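Local coordinates for putative D-lactate dehydrogenase (Chlamydomonas reinhardtii, PDB 4ZGS), which probably reduces pyruvate to D-lactate with NADH, as a chloroplast pyruvate reductase of the D-isomer specific 2-hydroxyacid dehydrogenase family, at residues I234-C239 with M262-S267. Residues are numbered along the deposited sequence; the frame is centred on the assembly and turned at random.
Sequences IVTLHC and MLINVS. With NAD (nicotinamide-adenine-dinucleotide), chain I.
Strands 234-237 and 262-265 run parallel, 13° apart, and are joined by backbone hydrogen bonds from Val235 N to Met262 O (3.0 Å), from Ile264 N to Val235 O and from Leu237 N to Ile264 O. On one face of the sheet Leu263 CD1 reaches across to Val235 CG1 (3.9 Å) and Leu237 CG, while the Leu237 methyl CD1 lies against the amide carbon CG of Asn265 (3.8 Å). Ile234, Thr236, Met262 and Ile264 occupy the other face, where helix 136-151 packs on Ile234, Met262 and Ile264. These are neighbouring inner strands of the six-stranded Rossmann-type sheet of the NAD-binding domain. At their C-terminal ends, where Leu237 O and Val266 N stand 4.1 Å apart, a water bridges the gap with four hydrogen bonds: it accepts from Thr236 OG1 and Val266 N and donates to Leu237 O (2.6 Å) and Ile264 O. With OG turned beside its own backbone N (chi1 -52°), Ser267 donates to the same Leu237 O (2.7 Å), approaching from above the carbonyl plane. Asn265 OD1 accepts from Ser267 N, an Asx turn. The His238 imidazole rests obliquely on Val266, CE1 to CG2 3.5 Å. Cys239 CB meets adenine N3A of NAD (3.6 Å), and Ser267 O weakly accepts from O2D of the nicotinamide ribose.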
loop_
_atom_site.group_PDB
_atom_site.type_symbol
_atom_site.label_atom_id
_atom_site.label_comp_id
_atom_site.label_asym_id
_atom_site.label_seq_id
_atom_site.Cartn_x
_atom_site.Cartn_y
_atom_site.Cartn_z
ATOM N N ILE A 234 -17.899 -2.562 22.785
ATOM C CA ILE A 234 -16.539 -2.072 22.769
ATOM C C ILE A 234 -15.900 -2.171 24.141
ATOM O O ILE A 234 -16.480 -1.720 25.148
ATOM C CB ILE A 234 -16.474 -0.614 22.336
ATOM C CG1 ILE A 234 -17.209 -0.416 21.015
ATOM C CG2 ILE A 234 -15.042 -0.189 22.229
ATOM C CD1 ILE A 234 -17.338 1.038 20.622
ATOM N N VAL A 235 -14.717 -2.769 24.162
ATOM C CA VAL A 235 -13.886 -2.873 25.342
ATOM C C VAL A 235 -12.544 -2.217 25.077
ATOM O O VAL A 235 -11.890 -2.515 24.069
ATOM C CB VAL A 235 -13.672 -4.317 25.749
ATOM C CG1 VAL A 235 -12.682 -4.398 26.875
ATOM C CG2 VAL A 235 -14.998 -4.929 26.173
ATOM N N THR A 236 -12.143 -1.308 25.961
ATOM C CA THR A 236 -10.859 -0.632 25.817
ATOM C C THR A 236 -10.018 -0.793 27.071
ATOM O O THR A 236 -10.445 -0.430 28.163
ATOM C CB THR A 236 -11.038 0.852 25.490
ATOM O OG1 THR A 236 -9.755 1.480 25.500
ATOM C CG2 THR A 236 -11.899 1.543 26.558
ATOM N N LEU A 237 -8.827 -1.364 26.922
ATOM C CA LEU A 237 -8.015 -1.709 28.073
ATOM C C LEU A 237 -7.126 -0.554 28.464
ATOM O O LEU A 237 -6.371 -0.057 27.632
ATOM C CB LEU A 237 -7.163 -2.939 27.776
ATOM C CG LEU A 237 -7.892 -4.140 27.193
ATOM C CD1 LEU A 237 -6.923 -5.340 27.000
ATOM C CD2 LEU A 237 -9.069 -4.492 28.096
ATOM N N HIS A 238 -7.320 -0.010 29.662
ATOM C CA HIS A 238 -6.357 0.950 30.207
ATOM C C HIS A 238 -5.620 0.584 31.507
ATOM O O HIS A 238 -4.840 1.385 32.018
ATOM C CB HIS A 238 -7.059 2.283 30.299
ATOM C CG HIS A 238 -7.525 2.760 28.963
ATOM N ND1 HIS A 238 -6.699 3.421 28.080
ATOM C CD2 HIS A 238 -8.688 2.545 28.298
ATOM C CE1 HIS A 238 -7.360 3.667 26.962
ATOM N NE2 HIS A 238 -8.571 3.143 27.064
ATOM N N CYS A 239 -5.840 -0.611 32.046
ATOM C CA CYS A 239 -5.170 -0.977 33.292
ATOM C C CYS A 239 -3.674 -1.225 33.072
ATOM O O CYS A 239 -3.233 -1.552 31.960
ATOM C CB CYS A 239 -5.817 -2.224 33.916
ATOM S SG CYS A 239 -6.057 -3.644 32.780
ATOM N N MET A 262 -15.635 -5.187 19.651
ATOM C CA MET A 262 -14.405 -4.498 19.249
ATOM C C MET A 262 -13.515 -4.352 20.468
ATOM O O MET A 262 -13.931 -3.754 21.464
ATOM C CB MET A 262 -14.714 -3.108 18.662
ATOM C CG MET A 262 -13.502 -2.209 18.426
ATOM S SD MET A 262 -14.017 -0.712 17.527
ATOM C CE MET A 262 -14.858 -1.428 16.119
ATOM N N LEU A 263 -12.302 -4.886 20.407
ATOM C CA LEU A 263 -11.359 -4.809 21.529
ATOM C C LEU A 263 -10.271 -3.814 21.196
ATOM O O LEU A 263 -9.706 -3.874 20.128
ATOM C CB LEU A 263 -10.757 -6.176 21.825
ATOM C CG LEU A 263 -9.631 -6.256 22.839
ATOM C CD1 LEU A 263 -10.134 -5.666 24.140
ATOM C CD2 LEU A 263 -9.260 -7.714 23.019
ATOM N N ILE A 264 -10.004 -2.878 22.104
ATOM C CA ILE A 264 -8.973 -1.860 21.901
ATOM C C ILE A 264 -7.945 -1.937 22.990
ATOM O O ILE A 264 -8.277 -1.875 24.165
ATOM C CB ILE A 264 -9.540 -0.466 21.900
ATOM C CG1 ILE A 264 -10.591 -0.344 20.806
ATOM C CG2 ILE A 264 -8.428 0.530 21.695
ATOM C CD1 ILE A 264 -10.047 -0.567 19.443
ATOM N N ASN A 265 -6.687 -2.095 22.608
ATOM C CA ASN A 265 -5.667 -2.101 23.619
ATOM C C ASN A 265 -4.500 -1.175 23.288
ATOM O O ASN A 265 -3.712 -1.456 22.389
ATOM C CB ASN A 265 -5.188 -3.529 23.800
ATOM C CG ASN A 265 -4.213 -3.667 24.906
ATOM O OD1 ASN A 265 -4.116 -2.795 25.771
ATOM N ND2 ASN A 265 -3.435 -4.740 24.872
ATOM N N VAL A 266 -4.432 -0.053 23.995
ATOM C CA VAL A 266 -3.315 0.884 23.961
ATOM C C VAL A 266 -2.480 0.852 25.237
ATOM O O VAL A 266 -1.647 1.732 25.421
ATOM C CB VAL A 266 -3.774 2.339 23.690
ATOM C CG1 VAL A 266 -4.518 2.392 22.352
ATOM C CG2 VAL A 266 -4.653 2.869 24.825
ATOM N N SER A 267 -2.738 -0.077 26.160
ATOM C CA SER A 267 -1.927 -0.077 27.394
ATOM C C SER A 267 -0.703 -0.981 27.327
ATOM O O SER A 267 0.393 -0.489 27.109
ATOM C CB SER A 267 -2.744 -0.510 28.630
ATOM O OG SER A 267 -3.945 0.217 28.769
HETATM P PA NAD I . -2.896 5.054 36.252
HETATM O O1A NAD I . -2.273 4.627 37.526
HETATM O O2A NAD I . -3.539 6.317 36.696
HETATM O O5B NAD I . -3.965 3.987 35.716
HETATM C C5B NAD I . -3.943 2.621 36.126
HETATM C C4B NAD I . -5.201 2.255 36.849
HETATM O O4B NAD I . -5.488 0.789 36.712
HETATM C C3B NAD I . -5.108 2.544 38.303
HETATM O O3B NAD I . -6.231 3.350 38.758
HETATM C C2B NAD I . -5.145 1.257 38.989
HETATM O O2B NAD I . -5.826 1.395 40.265
HETATM C C1B NAD I . -5.898 0.358 38.087
HETATM N N9A NAD I . -5.689 -1.011 38.336
HETATM C C8A NAD I . -4.679 -1.595 39.155
HETATM N N7A NAD I . -4.817 -2.994 39.159
HETATM C C5A NAD I . -5.904 -3.282 38.362
HETATM C C6A NAD I . -6.586 -4.466 37.940
HETATM N N6A NAD I . -6.157 -5.748 38.364
HETATM N N1A NAD I . -7.579 -4.349 37.180
HETATM C C2A NAD I . -8.063 -3.319 36.736
HETATM N N3A NAD I . -7.582 -2.156 37.008
HETATM C C4A NAD I . -6.462 -2.020 37.844
HETATM O O3 NAD I . -1.794 5.362 35.128
HETATM P PN NAD I . -2.125 5.886 33.653
HETATM O O1N NAD I . -1.573 7.239 33.398
HETATM O O2N NAD I . -3.581 6.101 33.472
HETATM O O5D NAD I . -1.591 4.830 32.580
HETATM C C5D NAD I . -0.247 4.336 32.596
HETATM C C4D NAD I . -0.196 3.298 31.538
HETATM O O4D NAD I . -0.168 3.928 30.198
HETATM C C3D NAD I . 1.022 2.480 31.586
HETATM O O3D NAD I . 0.931 1.458 32.613
HETATM C C2D NAD I . 1.046 1.892 30.249
HETATM O O2D NAD I . 0.236 0.691 30.254
HETATM C C1D NAD I . 0.448 2.897 29.334
HETATM N N1N NAD I . 1.428 3.452 28.485
HETATM C C2N NAD I . 1.183 3.556 27.096
HETATM C C3N NAD I . 2.154 4.088 26.248
HETATM C C7N NAD I . 1.888 4.194 24.749
HETATM O O7N NAD I . 1.220 3.347 24.182
HETATM N N7N NAD I . 2.429 5.267 23.995
HETATM C C4N NAD I . 3.382 4.522 26.780
HETATM C C5N NAD I . 3.632 4.417 28.163
HETATM C C6N NAD I . 2.664 3.888 29.010
HETATM O O HOH W 1 -7.074 0.647 25.244
#